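Local coordinates for PlzA (Borrelia burgdorferi, PDB 7MIE), which binds the bacterial second messenger c-di-GMP and probably acts as a receptor in c-di-GMP signalling, at residues F231-I236 with T276-D281; T87-L92 with V121-A126; R28-Y33 with I74-L79; R55-M60 with T66-I71; T46-F51 with G156-L161. All blocks are in the same frame, centred on the assembly; numbering follows the deposited sequence.

Interaction 1 of 5, residues F231-I236 with T276-D281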
# COMPACT_ATOMS: atom_id res chain seq x y z
N PHE A 231 8.92 11.37 14.35
CA PHE A 231 7.49 11.59 14.53
C PHE A 231 6.93 10.37 15.23
O PHE A 231 7.22 9.24 14.85
CB PHE A 231 6.85 11.78 13.15
CG PHE A 231 5.34 11.72 13.06
CD1 PHE A 231 4.57 12.71 13.65
CD2 PHE A 231 4.70 10.72 12.33
CE1 PHE A 231 3.18 12.69 13.51
CE2 PHE A 231 3.32 10.71 12.19
CZ PHE A 231 2.57 11.69 12.79
N SER A 232 6.11 10.60 16.26
CA SER A 232 5.58 9.47 16.99
C SER A 232 4.18 9.77 17.50
O SER A 232 3.78 10.93 17.69
CB SER A 232 6.53 9.06 18.12
OG SER A 232 6.50 10.03 19.15
N PHE A 233 3.44 8.68 17.71
CA PHE A 233 2.14 8.77 18.35
C PHE A 233 1.82 7.46 19.06
O PHE A 233 2.32 6.40 18.70
CB PHE A 233 1.05 9.07 17.32
CG PHE A 233 1.11 8.20 16.08
CD1 PHE A 233 1.88 8.58 14.98
CD2 PHE A 233 0.35 7.04 15.99
CE1 PHE A 233 1.90 7.79 13.83
CE2 PHE A 233 0.37 6.26 14.83
CZ PHE A 233 1.14 6.64 13.75
N GLU A 234 0.91 7.54 20.03
CA GLU A 234 0.55 6.37 20.82
C GLU A 234 -0.15 5.40 19.89
O GLU A 234 -0.96 5.80 19.06
CB GLU A 234 -0.36 6.75 21.98
CG GLU A 234 0.31 7.65 23.00
CD GLU A 234 0.78 7.00 24.29
OE1 GLU A 234 0.87 7.72 25.31
OE2 GLU A 234 1.08 5.78 24.28
N PHE A 235 0.21 4.13 20.03
CA PHE A 235 -0.35 3.08 19.19
C PHE A 235 -0.14 1.75 19.91
O PHE A 235 0.90 1.55 20.53
CB PHE A 235 0.32 3.09 17.82
CG PHE A 235 -0.37 2.25 16.77
CD1 PHE A 235 -1.65 2.57 16.32
CD2 PHE A 235 0.26 1.14 16.22
CE1 PHE A 235 -2.27 1.78 15.37
CE2 PHE A 235 -0.36 0.37 15.25
CZ PHE A 235 -1.63 0.70 14.82
N ILE A 236 -1.16 0.89 19.82
CA ILE A 236 -1.25 -0.41 20.46
C ILE A 236 -0.24 -0.52 21.61
O ILE A 236 0.86 -1.07 21.38
CB ILE A 236 -1.15 -1.55 19.42
CG1 ILE A 236 -2.16 -1.36 18.28
CG2 ILE A 236 -1.33 -2.92 20.09
CD1 ILE A 236 -3.57 -0.98 18.73
N THR A 276 2.73 1.63 7.70
CA THR A 276 2.28 1.40 6.34
C THR A 276 0.93 0.68 6.34
O THR A 276 0.00 1.03 5.59
CB THR A 276 3.32 0.60 5.55
OG1 THR A 276 4.51 1.41 5.57
CG2 THR A 276 2.85 0.43 4.12
N MET A 277 0.81 -0.35 7.20
CA MET A 277 -0.44 -1.10 7.25
C MET A 277 -1.60 -0.29 7.88
O MET A 277 -2.76 -0.47 7.51
CB MET A 277 -0.26 -2.41 8.04
CG MET A 277 0.56 -3.48 7.33
SD MET A 277 0.01 -3.87 5.67
CE MET A 277 1.19 -5.10 5.10
N LEU A 278 -1.31 0.65 8.79
CA LEU A 278 -2.34 1.55 9.31
C LEU A 278 -2.93 2.39 8.16
O LEU A 278 -4.15 2.60 8.10
CB LEU A 278 -1.70 2.46 10.38
CG LEU A 278 -2.47 3.71 10.81
CD1 LEU A 278 -3.56 3.31 11.78
CD2 LEU A 278 -1.53 4.68 11.52
N ILE A 279 -2.07 2.91 7.29
CA ILE A 279 -2.55 3.69 6.15
C ILE A 279 -3.30 2.80 5.16
O ILE A 279 -4.40 3.14 4.70
CB ILE A 279 -1.39 4.45 5.47
CG1 ILE A 279 -0.69 5.36 6.49
CG2 ILE A 279 -1.91 5.26 4.26
CD1 ILE A 279 -1.59 6.44 7.11
N HIS A 280 -2.73 1.63 4.85
CA HIS A 280 -3.42 0.71 3.97
C HIS A 280 -4.82 0.36 4.51
O HIS A 280 -5.78 0.39 3.74
CB HIS A 280 -2.55 -0.55 3.79
CG HIS A 280 -3.17 -1.48 2.79
ND1 HIS A 280 -4.04 -2.50 3.19
CD2 HIS A 280 -3.03 -1.57 1.46
CE1 HIS A 280 -4.40 -3.18 2.12
NE2 HIS A 280 -3.82 -2.63 1.06
N ASP A 281 -4.92 0.08 5.82
CA ASP A 281 -6.19 -0.27 6.45
C ASP A 281 -7.22 0.84 6.24
O ASP A 281 -8.41 0.57 6.03
CB ASP A 281 -5.99 -0.56 7.95
CG ASP A 281 -7.31 -0.75 8.68
OD1 ASP A 281 -7.92 -1.85 8.50
OD2 ASP A 281 -7.74 0.21 9.38

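Interaction 2 of 5, residues T87-L92 with V121-A126. With EDO (1,2-ethanediol), chain F.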
# COMPACT_ATOMS: atom_id res chain seq x y z
N THR A 87 -3.92 -19.82 5.87
CA THR A 87 -4.94 -20.00 4.83
C THR A 87 -4.24 -20.33 3.50
O THR A 87 -3.90 -21.51 3.25
CB THR A 87 -5.96 -18.84 4.79
OG1 THR A 87 -5.30 -17.63 4.39
CG2 THR A 87 -6.61 -18.57 6.14
N VAL A 88 -3.90 -19.29 2.73
CA VAL A 88 -3.41 -19.44 1.37
C VAL A 88 -1.98 -19.98 1.38
O VAL A 88 -1.61 -20.77 0.52
CB VAL A 88 -3.56 -18.11 0.61
CG1 VAL A 88 -2.83 -18.11 -0.73
CG2 VAL A 88 -5.06 -17.86 0.37
N LEU A 89 -1.18 -19.57 2.37
CA LEU A 89 0.26 -19.83 2.26
C LEU A 89 0.50 -21.34 2.33
O LEU A 89 1.14 -21.89 1.44
CB LEU A 89 1.05 -19.03 3.32
CG LEU A 89 2.58 -19.11 3.18
CD1 LEU A 89 3.06 -18.75 1.78
CD2 LEU A 89 3.30 -18.28 4.24
N PRO A 90 -0.04 -22.08 3.33
CA PRO A 90 0.10 -23.53 3.33
C PRO A 90 -0.62 -24.23 2.16
O PRO A 90 -0.14 -25.26 1.67
CB PRO A 90 -0.40 -23.97 4.73
CG PRO A 90 -1.18 -22.81 5.28
CD PRO A 90 -0.74 -21.57 4.52
N ALA A 91 -1.77 -23.70 1.74
CA ALA A 91 -2.46 -24.29 0.59
C ALA A 91 -1.58 -24.21 -0.66
O ALA A 91 -1.55 -25.13 -1.47
CB ALA A 91 -3.81 -23.64 0.33
N LEU A 92 -0.88 -23.08 -0.83
CA LEU A 92 -0.01 -22.93 -2.01
C LEU A 92 1.12 -23.94 -1.94
O LEU A 92 1.48 -24.48 -2.97
CB LEU A 92 0.59 -21.52 -2.07
CG LEU A 92 -0.33 -20.44 -2.62
CD1 LEU A 92 0.29 -19.07 -2.36
CD2 LEU A 92 -0.58 -20.64 -4.11
N VAL A 121 -0.60 -17.71 -11.32
CA VAL A 121 0.47 -17.03 -10.59
C VAL A 121 1.38 -18.04 -9.87
O VAL A 121 1.00 -19.21 -9.64
CB VAL A 121 -0.09 -16.02 -9.57
CG1 VAL A 121 -0.88 -14.88 -10.25
CG2 VAL A 121 -0.90 -16.72 -8.47
N LYS A 122 2.58 -17.58 -9.52
CA LYS A 122 3.48 -18.40 -8.70
C LYS A 122 3.97 -17.55 -7.54
O LYS A 122 4.19 -16.33 -7.68
CB LYS A 122 4.63 -18.97 -9.55
CG LYS A 122 5.53 -17.96 -10.22
CD LYS A 122 6.86 -18.55 -10.71
CE LYS A 122 7.94 -17.49 -10.83
NZ LYS A 122 9.01 -17.85 -11.79
N LEU A 123 4.12 -18.19 -6.38
CA LEU A 123 4.55 -17.47 -5.19
C LEU A 123 6.05 -17.20 -5.29
O LEU A 123 6.83 -18.15 -5.42
CB LEU A 123 4.25 -18.34 -3.96
CG LEU A 123 4.60 -17.71 -2.60
CD1 LEU A 123 3.70 -16.51 -2.31
CD2 LEU A 123 4.43 -18.77 -1.50
N LEU A 124 6.46 -15.94 -5.13
CA LEU A 124 7.89 -15.62 -5.14
C LEU A 124 8.46 -15.50 -3.73
O LEU A 124 9.64 -15.83 -3.51
CB LEU A 124 8.17 -14.31 -5.89
CG LEU A 124 7.82 -14.30 -7.37
CD1 LEU A 124 8.23 -12.95 -7.99
CD2 LEU A 124 8.53 -15.43 -8.10
N SER A 125 7.67 -14.93 -2.81
CA SER A 125 8.13 -14.62 -1.48
C SER A 125 6.91 -14.43 -0.59
O SER A 125 5.83 -14.18 -1.13
CB SER A 125 8.92 -13.29 -1.51
OG SER A 125 9.53 -13.10 -0.23
N ALA A 126 7.09 -14.52 0.74
CA ALA A 126 6.04 -14.28 1.71
C ALA A 126 6.65 -13.78 3.01
O ALA A 126 7.81 -14.11 3.33
CB ALA A 126 5.29 -15.58 1.96
C1 EDO F . 6.30 -9.94 1.19
O1 EDO F . 5.84 -10.84 0.16
C2 EDO F . 7.71 -9.99 1.58
O2 EDO F . 8.37 -11.11 1.02

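Interaction 3 of 5, residues R28-Y33 with I74-L79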
# COMPACT_ATOMS: atom_id res chain seq x y z
N ARG A 28 5.23 -3.99 -26.20
CA ARG A 28 6.63 -3.63 -26.16
C ARG A 28 6.88 -2.63 -25.05
O ARG A 28 7.84 -2.77 -24.31
CB ARG A 28 7.13 -3.03 -27.48
CG ARG A 28 8.54 -2.48 -27.36
CD ARG A 28 8.91 -2.02 -28.76
NE ARG A 28 10.32 -1.75 -28.83
CZ ARG A 28 10.99 -1.63 -29.97
NH1 ARG A 28 10.36 -1.80 -31.13
NH2 ARG A 28 12.28 -1.37 -29.95
N LYS A 29 6.01 -1.61 -24.95
CA LYS A 29 6.11 -0.64 -23.88
C LYS A 29 5.99 -1.32 -22.53
O LYS A 29 6.73 -0.96 -21.61
CB LYS A 29 5.03 0.44 -24.02
CG LYS A 29 5.22 1.64 -23.09
CD LYS A 29 6.35 2.56 -23.51
CE LYS A 29 7.02 3.25 -22.34
NZ LYS A 29 7.85 2.30 -21.55
N ILE A 30 5.10 -2.31 -22.41
CA ILE A 30 4.94 -3.00 -21.13
C ILE A 30 6.19 -3.81 -20.78
O ILE A 30 6.59 -3.82 -19.62
CB ILE A 30 3.66 -3.88 -21.11
CG1 ILE A 30 2.44 -2.96 -21.07
CG2 ILE A 30 3.67 -4.94 -20.02
CD1 ILE A 30 1.15 -3.60 -21.60
N ARG A 31 6.84 -4.42 -21.78
CA ARG A 31 8.10 -5.14 -21.58
C ARG A 31 9.21 -4.18 -21.12
O ARG A 31 9.97 -4.51 -20.21
CB ARG A 31 8.53 -5.88 -22.85
CG ARG A 31 7.67 -7.10 -23.17
CD ARG A 31 8.02 -7.90 -24.43
NE ARG A 31 8.11 -7.19 -25.71
CZ ARG A 31 9.25 -6.67 -26.18
NH1 ARG A 31 10.35 -6.80 -25.47
NH2 ARG A 31 9.29 -6.04 -27.34
N ASP A 32 9.28 -2.99 -21.74
CA ASP A 32 10.26 -1.98 -21.33
C ASP A 32 10.04 -1.55 -19.88
O ASP A 32 10.97 -1.46 -19.08
CB ASP A 32 10.19 -0.70 -22.17
CG ASP A 32 10.47 -0.87 -23.66
OD1 ASP A 32 11.05 -1.91 -24.05
OD2 ASP A 32 10.04 0.02 -24.44
N TYR A 33 8.77 -1.31 -19.49
CA TYR A 33 8.48 -0.93 -18.12
C TYR A 33 8.81 -2.04 -17.12
O TYR A 33 9.31 -1.76 -16.05
CB TYR A 33 6.98 -0.68 -17.98
CG TYR A 33 6.51 0.71 -18.32
CD1 TYR A 33 7.12 1.81 -17.75
CD2 TYR A 33 5.39 0.90 -19.11
CE1 TYR A 33 6.65 3.09 -18.02
CE2 TYR A 33 4.88 2.18 -19.35
CZ TYR A 33 5.51 3.27 -18.78
OH TYR A 33 5.08 4.55 -19.05
N ILE A 74 0.96 -3.22 -6.31
CA ILE A 74 0.99 -3.80 -7.64
C ILE A 74 2.27 -3.40 -8.35
O ILE A 74 2.76 -2.28 -8.15
CB ILE A 74 -0.28 -3.39 -8.40
CG1 ILE A 74 -0.41 -4.15 -9.73
CG2 ILE A 74 -0.33 -1.87 -8.62
CD1 ILE A 74 -1.84 -4.10 -10.29
N SER A 75 2.75 -4.30 -9.21
CA SER A 75 4.00 -4.07 -9.92
C SER A 75 3.78 -4.45 -11.38
O SER A 75 2.65 -4.73 -11.79
CB SER A 75 5.11 -4.88 -9.32
OG SER A 75 5.40 -4.49 -7.96
N MET A 76 4.84 -4.39 -12.22
CA MET A 76 4.59 -4.61 -13.65
C MET A 76 4.20 -6.05 -13.97
O MET A 76 3.42 -6.29 -14.91
CB MET A 76 5.85 -4.29 -14.46
CG MET A 76 6.06 -2.78 -14.57
SD MET A 76 4.67 -1.80 -15.18
CE MET A 76 4.18 -2.69 -16.66
N ASP A 77 4.78 -7.00 -13.23
CA ASP A 77 4.43 -8.37 -13.57
C ASP A 77 4.18 -9.21 -12.33
O ASP A 77 4.26 -10.44 -12.37
CB ASP A 77 5.42 -9.01 -14.55
CG ASP A 77 6.84 -8.96 -14.05
OD1 ASP A 77 7.04 -9.19 -12.84
OD2 ASP A 77 7.73 -8.61 -14.88
N SER A 78 3.83 -8.53 -11.24
CA SER A 78 3.56 -9.23 -9.99
C SER A 78 2.71 -8.30 -9.15
O SER A 78 2.55 -7.13 -9.51
CB SER A 78 4.85 -9.59 -9.23
OG SER A 78 5.60 -8.42 -8.87
N LEU A 79 2.16 -8.85 -8.06
CA LEU A 79 1.48 -8.01 -7.10
C LEU A 79 1.65 -8.64 -5.72
O LEU A 79 2.11 -9.77 -5.60
CB LEU A 79 0.04 -7.79 -7.55
CG LEU A 79 -1.00 -8.89 -7.27
CD1 LEU A 79 -2.36 -8.50 -7.92
CD2 LEU A 79 -0.56 -10.26 -7.78

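Interaction 4 of 5, residues R55-M60 with T66-I71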
# COMPACT_ATOMS: atom_id res chain seq x y z
N ARG A 55 -10.79 -3.47 -8.32
CA ARG A 55 -11.27 -3.66 -6.96
C ARG A 55 -10.08 -4.14 -6.11
O ARG A 55 -9.21 -4.85 -6.59
CB ARG A 55 -12.26 -4.84 -6.96
CG ARG A 55 -13.22 -4.92 -5.79
CD ARG A 55 -14.28 -6.01 -6.07
NE ARG A 55 -15.02 -5.90 -7.34
CZ ARG A 55 -16.08 -6.66 -7.69
NH1 ARG A 55 -16.68 -6.50 -8.86
NH2 ARG A 55 -16.52 -7.59 -6.87
N ASN A 56 -10.07 -3.77 -4.83
CA ASN A 56 -8.91 -4.09 -4.02
C ASN A 56 -9.06 -5.49 -3.42
O ASN A 56 -8.12 -6.00 -2.87
CB ASN A 56 -8.64 -3.02 -2.96
CG ASN A 56 -7.16 -2.72 -2.82
OD1 ASN A 56 -6.43 -2.72 -3.83
ND2 ASN A 56 -6.70 -2.60 -1.58
N THR A 57 -10.25 -6.07 -3.52
CA THR A 57 -10.51 -7.42 -3.03
C THR A 57 -10.24 -8.37 -4.18
O THR A 57 -10.57 -8.10 -5.33
CB THR A 57 -11.93 -7.50 -2.47
OG1 THR A 57 -11.92 -6.73 -1.27
CG2 THR A 57 -12.33 -8.92 -2.09
N ILE A 58 -9.66 -9.55 -3.87
CA ILE A 58 -9.30 -10.43 -4.95
C ILE A 58 -9.48 -11.88 -4.47
O ILE A 58 -9.08 -12.18 -3.36
CB ILE A 58 -7.85 -10.18 -5.33
CG1 ILE A 58 -7.49 -10.94 -6.59
CG2 ILE A 58 -6.84 -10.39 -4.19
CD1 ILE A 58 -6.47 -10.15 -7.36
N GLU A 59 -9.92 -12.74 -5.38
CA GLU A 59 -10.08 -14.17 -5.07
C GLU A 59 -8.87 -14.96 -5.55
O GLU A 59 -8.43 -14.81 -6.71
CB GLU A 59 -11.35 -14.66 -5.77
CG GLU A 59 -11.72 -16.06 -5.28
CD GLU A 59 -12.93 -16.69 -5.96
OE1 GLU A 59 -13.59 -16.01 -6.79
OE2 GLU A 59 -13.24 -17.87 -5.61
N MET A 60 -8.32 -15.82 -4.68
CA MET A 60 -7.29 -16.76 -5.09
C MET A 60 -7.88 -18.17 -5.11
O MET A 60 -8.57 -18.52 -4.16
CB MET A 60 -6.17 -16.72 -4.05
CG MET A 60 -5.37 -18.02 -3.97
SD MET A 60 -4.05 -17.98 -5.18
CE MET A 60 -3.11 -16.66 -4.37
N THR A 66 -10.57 -21.96 -2.22
CA THR A 66 -10.71 -20.56 -2.61
C THR A 66 -10.60 -19.64 -1.38
O THR A 66 -11.03 -20.02 -0.27
CB THR A 66 -12.01 -20.40 -3.40
OG1 THR A 66 -11.88 -19.18 -4.13
CG2 THR A 66 -13.26 -20.48 -2.53
N ALA A 67 -10.03 -18.42 -1.57
CA ALA A 67 -9.96 -17.47 -0.48
C ALA A 67 -9.89 -16.06 -1.05
O ALA A 67 -9.31 -15.87 -2.11
CB ALA A 67 -8.73 -17.69 0.39
N PHE A 68 -10.45 -15.11 -0.28
CA PHE A 68 -10.37 -13.71 -0.68
C PHE A 68 -9.28 -13.03 0.12
O PHE A 68 -9.22 -13.18 1.34
CB PHE A 68 -11.71 -13.00 -0.44
CG PHE A 68 -12.71 -13.29 -1.52
CD1 PHE A 68 -13.51 -14.42 -1.47
CD2 PHE A 68 -12.81 -12.46 -2.63
CE1 PHE A 68 -14.39 -14.69 -2.50
CE2 PHE A 68 -13.70 -12.74 -3.66
CZ PHE A 68 -14.49 -13.87 -3.59
N GLY A 69 -8.50 -12.17 -0.57
CA GLY A 69 -7.51 -11.35 0.12
C GLY A 69 -7.62 -9.91 -0.38
O GLY A 69 -8.64 -9.57 -0.98
N VAL A 70 -6.63 -9.10 -0.04
CA VAL A 70 -6.70 -7.68 -0.39
C VAL A 70 -5.36 -7.35 -1.04
O VAL A 70 -4.31 -7.83 -0.63
CB VAL A 70 -6.90 -6.90 0.93
CG1 VAL A 70 -6.90 -5.41 0.67
CG2 VAL A 70 -8.27 -7.25 1.55
N ILE A 71 -5.39 -6.46 -2.05
CA ILE A 71 -4.14 -6.09 -2.69
C ILE A 71 -3.44 -5.06 -1.82
O ILE A 71 -4.04 -4.02 -1.44
CB ILE A 71 -4.41 -5.51 -4.09
CG1 ILE A 71 -5.27 -6.44 -4.96
CG2 ILE A 71 -3.11 -5.11 -4.78
CD1 ILE A 71 -5.68 -5.86 -6.33

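Interaction 5 of 5, residues T46-F51 with G156-L161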
# COMPACT_ATOMS: atom_id res chain seq x y z
N THR A 46 -7.49 4.42 -2.49
CA THR A 46 -8.76 4.62 -3.17
C THR A 46 -8.55 5.20 -4.57
O THR A 46 -9.14 4.71 -5.55
CB THR A 46 -9.68 5.47 -2.29
OG1 THR A 46 -9.82 4.72 -1.08
CG2 THR A 46 -11.07 5.64 -2.90
N GLU A 47 -7.75 6.28 -4.67
CA GLU A 47 -7.53 6.93 -5.95
C GLU A 47 -6.79 6.03 -6.94
O GLU A 47 -7.08 6.11 -8.14
CB GLU A 47 -6.78 8.26 -5.80
CG GLU A 47 -7.62 9.33 -5.12
CD GLU A 47 -7.02 10.71 -5.32
OE1 GLU A 47 -7.79 11.66 -5.51
OE2 GLU A 47 -5.76 10.83 -5.29
N ILE A 48 -5.86 5.18 -6.47
CA ILE A 48 -5.17 4.26 -7.37
C ILE A 48 -6.16 3.23 -7.91
O ILE A 48 -6.19 2.95 -9.10
CB ILE A 48 -3.98 3.57 -6.67
CG1 ILE A 48 -2.96 4.61 -6.21
CG2 ILE A 48 -3.33 2.52 -7.58
CD1 ILE A 48 -2.39 5.40 -7.34
N ASN A 49 -6.98 2.66 -7.02
CA ASN A 49 -7.96 1.67 -7.46
C ASN A 49 -8.92 2.28 -8.48
O ASN A 49 -9.26 1.61 -9.44
CB ASN A 49 -8.74 1.05 -6.29
CG ASN A 49 -7.83 0.09 -5.53
OD1 ASN A 49 -7.10 0.50 -4.62
ND2 ASN A 49 -7.74 -1.16 -5.96
N SER A 50 -9.32 3.53 -8.26
CA SER A 50 -10.21 4.25 -9.17
C SER A 50 -9.56 4.41 -10.54
O SER A 50 -10.17 4.13 -11.58
CB SER A 50 -10.54 5.60 -8.61
OG SER A 50 -11.52 5.45 -7.63
N PHE A 51 -8.32 4.90 -10.55
CA PHE A 51 -7.59 5.08 -11.80
C PHE A 51 -7.45 3.77 -12.58
O PHE A 51 -7.69 3.71 -13.80
CB PHE A 51 -6.22 5.73 -11.51
CG PHE A 51 -5.30 5.84 -12.69
CD1 PHE A 51 -5.63 6.66 -13.78
CD2 PHE A 51 -4.07 5.20 -12.72
CE1 PHE A 51 -4.76 6.75 -14.87
CE2 PHE A 51 -3.19 5.32 -13.80
CZ PHE A 51 -3.53 6.11 -14.89
N GLY A 156 2.77 1.18 -15.18
CA GLY A 156 4.05 1.75 -15.62
C GLY A 156 4.05 3.28 -15.56
O GLY A 156 5.03 3.88 -15.09
N LYS A 157 2.93 3.89 -15.92
CA LYS A 157 2.85 5.35 -15.82
C LYS A 157 2.95 5.82 -14.38
O LYS A 157 3.56 6.86 -14.09
CB LYS A 157 1.55 5.84 -16.48
CG LYS A 157 1.55 5.65 -17.99
CD LYS A 157 0.19 5.90 -18.63
CE LYS A 157 0.29 6.20 -20.11
NZ LYS A 157 -1.03 6.69 -20.60
N LEU A 158 2.31 5.10 -13.45
CA LEU A 158 2.43 5.43 -12.04
C LEU A 158 3.85 5.23 -11.54
O LEU A 158 4.33 6.05 -10.74
CB LEU A 158 1.48 4.54 -11.19
CG LEU A 158 -0.01 4.83 -11.41
CD1 LEU A 158 -0.83 3.69 -10.80
CD2 LEU A 158 -0.40 6.17 -10.79
N LEU A 159 4.55 4.20 -12.03
CA LEU A 159 5.94 4.01 -11.62
C LEU A 159 6.84 5.13 -12.19
O LEU A 159 7.73 5.57 -11.48
CB LEU A 159 6.46 2.63 -12.04
CG LEU A 159 5.84 1.47 -11.26
CD1 LEU A 159 6.02 0.16 -12.01
CD2 LEU A 159 6.47 1.42 -9.85
N ASP A 160 6.57 5.63 -13.39
CA ASP A 160 7.29 6.79 -13.89
C ASP A 160 7.12 7.98 -12.96
O ASP A 160 8.10 8.67 -12.65
CB ASP A 160 6.71 7.25 -15.23
CG ASP A 160 7.10 6.40 -16.42
OD1 ASP A 160 8.14 5.66 -16.34
OD2 ASP A 160 6.38 6.54 -17.45
N LEU A 161 5.91 8.20 -12.49
CA LEU A 161 5.65 9.32 -11.57
C LEU A 161 6.34 9.09 -10.23
O LEU A 161 6.91 10.02 -9.65
CB LEU A 161 4.15 9.50 -11.38
CG LEU A 161 3.39 9.87 -12.66
CD1 LEU A 161 1.91 10.04 -12.32
CD2 LEU A 161 3.95 11.17 -13.26

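Interaction 1 of 5, residues F231-I236 with T276-D281
A chi1 of 165° swings CG of Leu278 away from its own backbone N, and the two methyls of this leucine fork toward a pair of phenylalanines, one methyl for each ring. Phe235 also has its ring anti to N, whereas the ring of Phe233 stands between N and the carbonyl carbon (chi1 47°) and reaches out to meet the leucine nearly head-on. CD2 of Leu278 lies 4.0 Å from CZ of Phe233, and CD1 is 4.1 Å from CE1 of Phe235, whose side chain runs past the leucine in the opposite direction. Both methyls approach their rings obliquely. The contact lays helix 273-283, close to the C-terminus, against the end of strand 228-233, an element of the antiparallel sheet of the c-di-GMP-binding PilZ domain, and the loop that follows. No hydrogen bond or charge joins the two segments, so between them the packing of Leu278 against both rings rests on dispersion and burial of apolar surface.

Interaction 2 of 5, residues T87-L92 with V121-A126
Leu89 and Leu123 meet methyl to methyl, CD1 of the first lying 3.6 Å from CD2 of the second, their side chains crossing at about a right angle. The same CD1 of Leu89 touches CB of Ala126 at 3.9 Å, and its CD2 branch flanks that methyl a little farther off. One turn later on the helix, Leu92 adds CD1 at 4.2 Å from CD2 of Leu123, which thus takes a methyl from each of two helical leucines. Chi1 of -178° keeps CG of Leu123 anti to N and brings its CD2 branch to them. Helix 88-94 packs in this way across strand 119-131 of an antiparallel sheet, their local directions 112° apart. Leu124 and Ser125 form a classic beta bulge opposite Thr140. Val88, on the same helix, turns instead to Met60 and Ala67 of the neighbouring hairpin, while Leu92 also rests on Leu139 and Ile62. On the strand's other side, OG of Ser125 donates a 2.6 Å hydrogen bond to O2 of an ethanediol, probably from the crystallisation liquor and also bound by Thr140 OG1.

Interaction 3 of 5, residues R28-Y33 with I74-L79
Met76 presses its methyl group into the helix at Tyr33, where CE comes within 3.7 Å of CB and the sulfur SD lies 3.8 Å from the same carbon. This is the tight part of the contact: CG of Met76 also packs on the carbonyl of Tyr33, and CE reaches the side chain of Ile30 at CG2, 4.1 Å away. Bends at both chi2 (-53°) and chi3 (-49°) curl the methionine so that its sulfur and methyl lie along the helix surface. SD stands 5.3 Å from the centroid of the Tyr33 ring and 44° off its normal, an oblique Met-aromatic contact. The ring itself leads away from the segment 74-79, its hydroxyl hydrogen-bonded to Asp160 of helix 149-164, and NZ of Lys29 lies over the centre of one face. Met76 belongs to the tight turn between strands 65-74 and 78-84, an antiparallel hairpin in which Ser75 N bonds to Ser78 O. The N-terminal helix 26-36 covers the end of this hairpin. Away from the methionine the contact thins quickly: Asp77, next in the turn, is exposed, and Arg31 and Asp32 lie on the solvent side of the helix.

Interaction 4 of 5, residues R55-M60 with T66-I71
Strands 57-62 and 65-74 form an antiparallel beta hairpin, and Ile58 and Gly69 face each other in it as a hydrogen-bonded pair. Gly69 N gives Ile58 O a nearly straight bond of 2.8 Å (169° at the hydrogen); the return bond, Ile58 N to Gly69 O, is longer at 3.1 Å. Met60 and Ala67 repeat the pairing, Met60 N reaching Ala67 O and Ala67 N reaching Met60 O, so all four of their backbone groups are satisfied across the hairpin. At the other end Ile71 N bonds to Asn56 O. The Asn56 amide extends the pattern: ND2 makes a weak hydrogen bond to Ile71 O (3.0 Å), its stronger partner being Asn284 OD1, while OD1 accepts from Asn49 ND2. Ile71 O has a second donor in His280 NE2. Between these rungs lie the non-hydrogen-bonded pairs Thr57-Val70 and Glu59-Phe68. The extended side chain of Glu59 carries its carboxylate on to Arg61, a salt bridge, and to Thr66, whose OG1 donates to OE2 at a modelled length too short to be trusted. Nearer the backbone, CB of Glu59 sits over a face of the Phe68 ring in a CH-pi contact, 4.1 Å from the centroid.

Interaction 5 of 5, residues T46-F51 with G156-L161
Helices 46-52 and 149-164 face each other with the CA atoms of Ile48 and Leu158 9.0 Å apart, a helix-helix contact made between these segments by apolar side chains. Regular backbone bonds wind both segments, among them Phe51 N to Glu47 O and Leu161 N to Lys157 O. The two helices are distant in sequence, and the contact brings a helix from before most strands of the N-terminal antiparallel sheet against the helix that follows them. One leucine does the work on the longer helix. Leu158 reaches both Ile48 and Phe51, which lie nearly one turn apart on the shorter helix, with the side chains running alongside and pointing opposite ways. Its CD2 methyl lies 4.1 Å from CD1 of Ile48, at the end of the isoleucine side chain. The Phe51 ring, swung anti to its backbone N (chi1 174°), extends toward the longer helix and lies obliquely to the leucine. Lys154, one turn before Leu158, reaches the same ring in a cation-pi contact and also hydrogen-bonds to Phe51 O. Leu158 packs further on Ile42. At the exposed edge of the contact, CE2 of Phe51 comes within 4.0 Å of CG of Leu158.

Four of the contacts organise the N-terminal half, and interaction 1 ties down the C-terminal helix, through which the two halves also meet: His280 NE2 is 2.9 Å from Ile71 O of interaction 4. Within the N-terminal half, interaction 3 reaches helix 149-164 of interaction 5, its centre 13 Å away, through Tyr33 OH and Asp160 OD2, 2.9 Å apart. Interaction 5 joins interaction 4 where Asn49 ND2 meets Asn56 OD1 at 3.0 Å, and interaction 2 packs against the same hairpin. Bound c-di-GMP lies about 10 Å from the side chain of Ile48 and about 11 Å from that of Phe233, so interactions 1 and 5 approach the ligand without lining its pocket.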